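Local coordinates for protein formate-dependent phosphoribosylglycinamide formyltransferase (Mycobacterium tuberculosis H37Rv, PDB 6KHR) that belongs to the ATP-grasp family of enzymes and associates as two copies of a chain built from three separate sheets, at residues A[74-79]-A[97-102]; A[167-172]-A[216-221]; A[342-347]-A[393-398]. All blocks are in the same frame, centred on the assembly; numbering follows the deposited sequence.

Overall arrangement
The three contacts illustrate how an ATP-grasp protein divides its chain among distinct sheets. They follow one another in series, and none touches another: their centres lie about 33 Å apart for contacts 1 and 2, about 35 Å for contacts 2 and 3, and about 37 Å for contacts 1 and 3, the last pair on opposite sides of the chain's centre. Contact 1 joins two loops that follow strands 69-72 and 92-95 of the N-terminal parallel sheet. Contact 2 belongs to the small antiparallel sheet of strands 149-152, 172-173 and 214-217. Contact 3 pairs strands 346-351 and 390-395 of the large antiparallel sheet. Each contact is thus associated with a different sheet of the same subunit.

Contact 1: A[74-79]-A[97-102]; sequences TMTDAE and TAAVSV
Met75 and Thr97 reach toward each other tip to tip between two loops of a Rossmann-like parallel sheet, each loop leading from a strand (69-72 or 92-95) into the helix that follows it. Met75 CE lies 3.8 Å from Thr97 CG2. The Met75 side chain begins with CG beside the backbone N and anti to the carbonyl carbon (chi1 -57°), then bends at its last torsion, which turns the methyl to the threonine; the same side chain also rests on Val55 and Asp56 at the end of strand 51-56. The carbonyl of Met75 serves the backbones of both loops: Ser101 N donates a long, weak bond to Met75 O at 3.3 Å, bent to 123°, and Asp77 N gives it a second weak one.

Thr76 lays its methyl CG2 against Ala99, 4.0 Å from Ala99 CB and 3.5 Å from Ala99 O. Ala99 closes the ST turn in which its N donates to Thr97 OG1, and is itself the centre of an inverse gamma turn. Asp77, whose CB leads away from 97-102, is the N-cap of helix 78-88 and receives weak bonds at OD1 from Glu79 N and Glu80 N. Ser101 plays the equivalent part for helix 102-109. Ala78, in the first turn of its helix, sets its methyl CB 3.5 Å from Ser101 OG, while that same hydroxyl oxygen accepts a hydrogen bond from Ala104 N.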
# COMPACT_ATOMS: atom_id res chain seq x y z
N THR A 74 11.21 18.02 -20.14
CA THR A 74 11.85 16.97 -20.90
C THR A 74 13.06 16.53 -20.10
O THR A 74 14.10 17.18 -20.10
CB THR A 74 12.24 17.45 -22.29
OG1 THR A 74 11.12 18.12 -22.88
CG2 THR A 74 12.64 16.28 -23.17
N MET A 75 12.92 15.43 -19.36
CA MET A 75 13.98 15.00 -18.47
C MET A 75 15.22 14.54 -19.22
O MET A 75 16.33 14.57 -18.67
CB MET A 75 13.45 13.91 -17.55
CG MET A 75 12.24 14.37 -16.77
SD MET A 75 11.62 13.13 -15.65
CE MET A 75 11.06 11.88 -16.82
N THR A 76 15.05 14.12 -20.47
CA THR A 76 16.15 13.82 -21.38
C THR A 76 16.78 15.09 -21.94
O THR A 76 17.15 15.14 -23.11
CB THR A 76 15.64 12.93 -22.51
OG1 THR A 76 14.65 13.64 -23.27
CG2 THR A 76 14.99 11.67 -21.94
N ASP A 77 16.88 16.14 -21.13
CA ASP A 77 17.51 17.40 -21.53
C ASP A 77 18.37 17.86 -20.36
O ASP A 77 17.85 18.26 -19.32
CB ASP A 77 16.47 18.46 -21.88
CG ASP A 77 17.07 19.67 -22.57
OD1 ASP A 77 18.22 20.04 -22.26
OD2 ASP A 77 16.38 20.26 -23.43
N ALA A 78 19.70 17.81 -20.55
CA ALA A 78 20.60 18.01 -19.42
C ALA A 78 20.52 19.43 -18.89
O ALA A 78 20.61 19.65 -17.68
CB ALA A 78 22.03 17.66 -19.83
N GLU A 79 20.35 20.41 -19.78
CA GLU A 79 20.17 21.79 -19.34
C GLU A 79 18.83 21.97 -18.64
O GLU A 79 18.77 22.48 -17.52
CB GLU A 79 20.27 22.74 -20.54
CG GLU A 79 21.61 22.72 -21.27
CD GLU A 79 22.61 23.70 -20.69
OE1 GLU A 79 22.46 24.06 -19.50
OE2 GLU A 79 23.54 24.12 -21.42
N THR A 97 12.84 6.53 -13.52
CA THR A 97 12.65 6.12 -14.93
C THR A 97 14.00 5.90 -15.59
O THR A 97 15.01 6.17 -14.96
CB THR A 97 11.85 7.14 -15.73
OG1 THR A 97 11.74 6.59 -17.04
CG2 THR A 97 12.55 8.46 -15.89
N ALA A 98 14.00 5.40 -16.82
CA ALA A 98 15.25 5.18 -17.56
C ALA A 98 15.49 6.36 -18.50
O ALA A 98 16.64 6.65 -18.81
CB ALA A 98 15.20 3.88 -18.33
N ALA A 99 14.43 7.06 -18.87
CA ALA A 99 14.55 8.23 -19.77
C ALA A 99 15.07 9.43 -18.98
O ALA A 99 14.29 10.35 -18.76
CB ALA A 99 13.20 8.53 -20.34
N VAL A 100 16.34 9.48 -18.64
CA VAL A 100 16.79 10.64 -17.84
C VAL A 100 18.18 11.05 -18.30
O VAL A 100 18.84 10.25 -18.92
CB VAL A 100 16.84 10.22 -16.37
CG1 VAL A 100 18.10 9.43 -16.11
CG2 VAL A 100 16.76 11.40 -15.43
N SER A 101 18.58 12.28 -17.97
CA SER A 101 19.94 12.73 -18.33
C SER A 101 20.88 12.28 -17.24
O SER A 101 20.81 12.82 -16.15
CB SER A 101 20.03 14.21 -18.51
OG SER A 101 21.34 14.68 -18.23
N VAL A 102 21.73 11.31 -17.54
CA VAL A 102 22.69 10.82 -16.52
C VAL A 102 23.72 11.92 -16.33
O VAL A 102 24.21 12.07 -15.22
CB VAL A 102 23.32 9.51 -16.99
CG1 VAL A 102 22.48 8.33 -16.56
CG2 VAL A 102 23.47 9.51 -18.50

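Contact 2: A[167-172]-A[216-221]; sequences FPLLVS and AESVVE
Leu169 and Ser218 are joined by a single backbone bridge, their CA atoms 4.9 Å apart, where both chains are loop rather than regular strand. The polar link is modest: Leu170 N donates to Glu217 O at 2.8 Å, but the bond is bent to 124° and weak. That oxygen also receives a CA-H...O contact from Leu169 CA at 3.4 Å, so one carbonyl oxygen is approached by two successive residues of 167-172. A cis peptide bond precedes Pro168, in the loop after helix 155-165.

Among the side chains, the proline ring meets Val219 at about a right angle, Pro168 CG lying 3.7 Å from Val219 CB. Leu170 points at the partner segment, and its CB packs 3.7 Å from Glu217 CB. The CB of Leu169 leads away from the partner, but the end of the side chain turns back and brings CD2 beside the Glu217 carbonyl, while the same side chain also packs on Val161 of helix 155-165 and on Val185. Backbone bonds from Ala216 to Trp150 and from Ser172 to Cys215 tie the pair into the neighbouring strands. This is the frayed end of the three-stranded antiparallel sheet which, backed by helix 155-165, is consistent with the small lid-like alpha/beta subdomain of the ATP-grasp fold.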
# COMPACT_ATOMS: atom_id res chain seq x y z
N PHE A 167 25.28 -24.27 -31.16
CA PHE A 167 23.93 -23.67 -31.28
C PHE A 167 23.04 -24.15 -30.15
O PHE A 167 23.34 -25.18 -29.60
CB PHE A 167 23.39 -24.00 -32.67
CG PHE A 167 24.05 -23.20 -33.76
CD1 PHE A 167 23.64 -21.91 -34.02
CD2 PHE A 167 25.07 -23.74 -34.51
CE1 PHE A 167 24.25 -21.18 -35.02
CE2 PHE A 167 25.67 -23.00 -35.51
CZ PHE A 167 25.26 -21.73 -35.76
N PRO A 168 21.92 -23.47 -29.83
CA PRO A 168 21.55 -22.22 -30.46
C PRO A 168 22.25 -21.02 -29.84
O PRO A 168 22.78 -21.16 -28.79
CB PRO A 168 20.09 -22.04 -30.07
CG PRO A 168 20.03 -22.69 -28.74
CD PRO A 168 20.92 -23.91 -28.88
N LEU A 169 22.20 -19.89 -30.55
CA LEU A 169 22.76 -18.59 -30.11
C LEU A 169 21.62 -17.59 -30.02
O LEU A 169 20.54 -17.85 -30.53
CB LEU A 169 23.79 -18.12 -31.11
CG LEU A 169 25.22 -18.51 -30.79
CD1 LEU A 169 26.18 -17.93 -31.79
CD2 LEU A 169 25.57 -18.05 -29.40
N LEU A 170 21.87 -16.47 -29.38
CA LEU A 170 20.80 -15.49 -29.14
C LEU A 170 21.28 -14.17 -29.69
O LEU A 170 21.59 -13.30 -28.91
CB LEU A 170 20.64 -15.39 -27.63
CG LEU A 170 19.24 -15.58 -27.11
CD1 LEU A 170 18.30 -14.57 -27.74
CD2 LEU A 170 18.78 -17.00 -27.37
N VAL A 171 21.33 -14.03 -31.00
CA VAL A 171 21.86 -12.76 -31.55
C VAL A 171 20.86 -11.66 -31.28
O VAL A 171 19.73 -11.78 -31.65
CB VAL A 171 22.22 -12.86 -33.03
CG1 VAL A 171 20.97 -12.89 -33.88
CG2 VAL A 171 23.08 -11.68 -33.42
N SER A 172 21.33 -10.61 -30.65
CA SER A 172 20.55 -9.48 -30.23
C SER A 172 21.30 -8.21 -30.59
O SER A 172 22.54 -8.17 -30.51
CB SER A 172 20.28 -9.52 -28.72
OG SER A 172 19.86 -8.26 -28.24
N ALA A 216 26.02 -11.48 -28.71
CA ALA A 216 25.73 -12.89 -28.94
C ALA A 216 25.77 -13.64 -27.61
O ALA A 216 26.73 -13.51 -26.85
CB ALA A 216 26.73 -13.51 -29.92
N GLU A 217 24.72 -14.42 -27.34
CA GLU A 217 24.58 -15.16 -26.10
C GLU A 217 24.38 -16.64 -26.39
O GLU A 217 23.58 -17.01 -27.26
CB GLU A 217 23.40 -14.65 -25.26
CG GLU A 217 23.70 -13.40 -24.46
CD GLU A 217 22.67 -13.14 -23.38
OE1 GLU A 217 21.93 -12.14 -23.48
OE2 GLU A 217 22.60 -13.95 -22.44
N SER A 218 25.12 -17.49 -25.69
CA SER A 218 24.83 -18.91 -25.68
C SER A 218 23.61 -19.17 -24.81
O SER A 218 23.42 -18.52 -23.78
CB SER A 218 26.02 -19.71 -25.16
OG SER A 218 26.93 -19.98 -26.21
N VAL A 219 22.77 -20.11 -25.25
CA VAL A 219 21.51 -20.38 -24.59
C VAL A 219 21.67 -21.52 -23.61
O VAL A 219 22.23 -22.58 -23.94
CB VAL A 219 20.42 -20.69 -25.61
CG1 VAL A 219 19.08 -20.79 -24.91
CG2 VAL A 219 20.40 -19.62 -26.63
N VAL A 220 21.17 -21.32 -22.39
CA VAL A 220 21.32 -22.26 -21.30
C VAL A 220 19.94 -22.69 -20.83
O VAL A 220 18.96 -21.95 -20.96
CB VAL A 220 22.11 -21.65 -20.12
CG1 VAL A 220 22.84 -22.75 -19.36
CG2 VAL A 220 23.08 -20.59 -20.60
N GLU A 221 19.87 -23.89 -20.29
CA GLU A 221 18.60 -24.39 -19.78
C GLU A 221 18.24 -23.64 -18.50
O GLU A 221 19.10 -23.37 -17.66
CB GLU A 221 18.68 -25.89 -19.53
CG GLU A 221 17.34 -26.53 -19.29
CD GLU A 221 17.48 -27.98 -18.86
OE1 GLU A 221 18.52 -28.32 -18.25
OE2 GLU A 221 16.56 -28.78 -19.14

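Contact 3: A[342-347]-A[393-398]; sequences MISPGA and LATAPE
Ser344 places its hydroxyl between two carbonyls, OG lying 3.1 Å from Ala396 O across the contact and 2.9 Å from Pro345 O within its own segment. Next to it, the Pro345 ring lies over 396-398, beyond the end of strand 390-395: Pro345 CD faces Ala396 O at 3.2 Å, Pro345 CG is 3.6 Å from Pro397 O, and the ring also touches Val399 of helix 399-413. Thr395 holds OG1 between its backbone N and carbonyl carbon (chi1 54°), where the hydroxyl bonds to Glu379 OE1. The same rotamer sets the methyl beside the backbone N, so that Thr395 CG2 lies 3.4 Å from Pro345 O and 4.0 Å from Gly346 CA; the CB of Thr395 also borders that oxygen.

Gly346 and Thr395 form an antiparallel non-hydrogen-bonded pair, and Ala347 with Ala394 the hydrogen-bonded pair next to it. The two alanine methyls share one sheet face, where Ala347 touches Trp260 and Ala394 touches Arg405. Ahead of strand 346-351, Ile343 packs on Ile343 of the second subunit. Chemically, Gly346, Ala347 and Ala394 bring little or no side chain to the paired backbones. At the strand end Pro345 has no N-H for Ala396 O, which meets the proline ring and the Ser344 hydroxyl, while Pro345 O accepts from Ala396 N at 3.3 Å, the donor standing 39° above the carbonyl plane.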
# COMPACT_ATOMS: atom_id res chain seq x y z
N MET A 342 7.81 -11.51 5.43
CA MET A 342 6.69 -11.88 4.57
C MET A 342 5.40 -12.06 5.35
O MET A 342 5.39 -12.69 6.42
CB MET A 342 7.00 -13.17 3.80
CG MET A 342 8.06 -12.98 2.76
SD MET A 342 7.99 -14.19 1.45
CE MET A 342 6.30 -14.05 0.85
N ILE A 343 4.31 -11.53 4.81
CA ILE A 343 2.99 -11.79 5.38
C ILE A 343 2.57 -13.23 5.11
O ILE A 343 2.16 -13.97 6.01
CB ILE A 343 1.96 -10.80 4.80
CG1 ILE A 343 2.23 -9.37 5.25
CG2 ILE A 343 0.53 -11.21 5.19
CD1 ILE A 343 1.32 -8.36 4.50
N SER A 344 2.68 -13.66 3.86
CA SER A 344 2.08 -14.90 3.38
C SER A 344 2.50 -15.09 1.92
O SER A 344 2.85 -14.12 1.25
CB SER A 344 0.55 -14.85 3.50
OG SER A 344 -0.09 -15.37 2.35
N PRO A 345 2.50 -16.33 1.42
CA PRO A 345 2.73 -16.52 -0.03
C PRO A 345 1.74 -15.70 -0.85
O PRO A 345 0.62 -15.41 -0.41
CB PRO A 345 2.53 -18.03 -0.23
CG PRO A 345 2.78 -18.66 1.17
CD PRO A 345 2.29 -17.59 2.15
N GLY A 346 2.15 -15.31 -2.06
CA GLY A 346 1.28 -14.52 -2.91
C GLY A 346 1.65 -14.67 -4.37
O GLY A 346 2.68 -15.24 -4.71
N ALA A 347 0.78 -14.14 -5.23
CA ALA A 347 1.09 -14.08 -6.66
C ALA A 347 0.48 -12.83 -7.24
O ALA A 347 -0.45 -12.24 -6.68
CB ALA A 347 0.58 -15.30 -7.44
N LEU A 393 -4.03 -9.50 -7.73
CA LEU A 393 -3.25 -10.03 -6.62
C LEU A 393 -4.06 -11.02 -5.80
O LEU A 393 -5.26 -10.82 -5.58
CB LEU A 393 -2.76 -8.91 -5.70
CG LEU A 393 -1.96 -7.79 -6.36
CD1 LEU A 393 -2.31 -6.44 -5.74
CD2 LEU A 393 -0.50 -8.07 -6.19
N ALA A 394 -3.39 -12.06 -5.32
CA ALA A 394 -3.97 -12.98 -4.36
C ALA A 394 -2.88 -13.42 -3.39
O ALA A 394 -1.70 -13.44 -3.73
CB ALA A 394 -4.55 -14.21 -5.05
N THR A 395 -3.30 -13.77 -2.18
CA THR A 395 -2.43 -14.50 -1.27
C THR A 395 -3.14 -15.77 -0.87
O THR A 395 -4.31 -15.96 -1.17
CB THR A 395 -2.06 -13.66 -0.04
OG1 THR A 395 -3.25 -13.18 0.60
CG2 THR A 395 -1.12 -12.47 -0.45
N ALA A 396 -2.43 -16.65 -0.17
CA ALA A 396 -2.90 -17.98 0.18
C ALA A 396 -1.88 -18.63 1.10
O ALA A 396 -0.73 -18.15 1.20
CB ALA A 396 -3.05 -18.84 -1.08
N PRO A 397 -2.25 -19.70 1.80
CA PRO A 397 -1.23 -20.45 2.55
C PRO A 397 -0.21 -21.12 1.67
O PRO A 397 0.85 -21.50 2.18
CB PRO A 397 -2.04 -21.49 3.33
CG PRO A 397 -3.42 -20.95 3.39
CD PRO A 397 -3.62 -20.10 2.14
N GLU A 398 -0.46 -21.27 0.37
CA GLU A 398 0.54 -21.85 -0.52
C GLU A 398 0.63 -21.06 -1.81
O GLU A 398 -0.37 -20.49 -2.29
CB GLU A 398 0.24 -23.31 -0.86
CG GLU A 398 0.57 -24.28 0.24
CD GLU A 398 -0.50 -24.29 1.32
OE1 GLU A 398 -1.72 -24.27 0.98
OE2 GLU A 398 -0.12 -24.31 2.50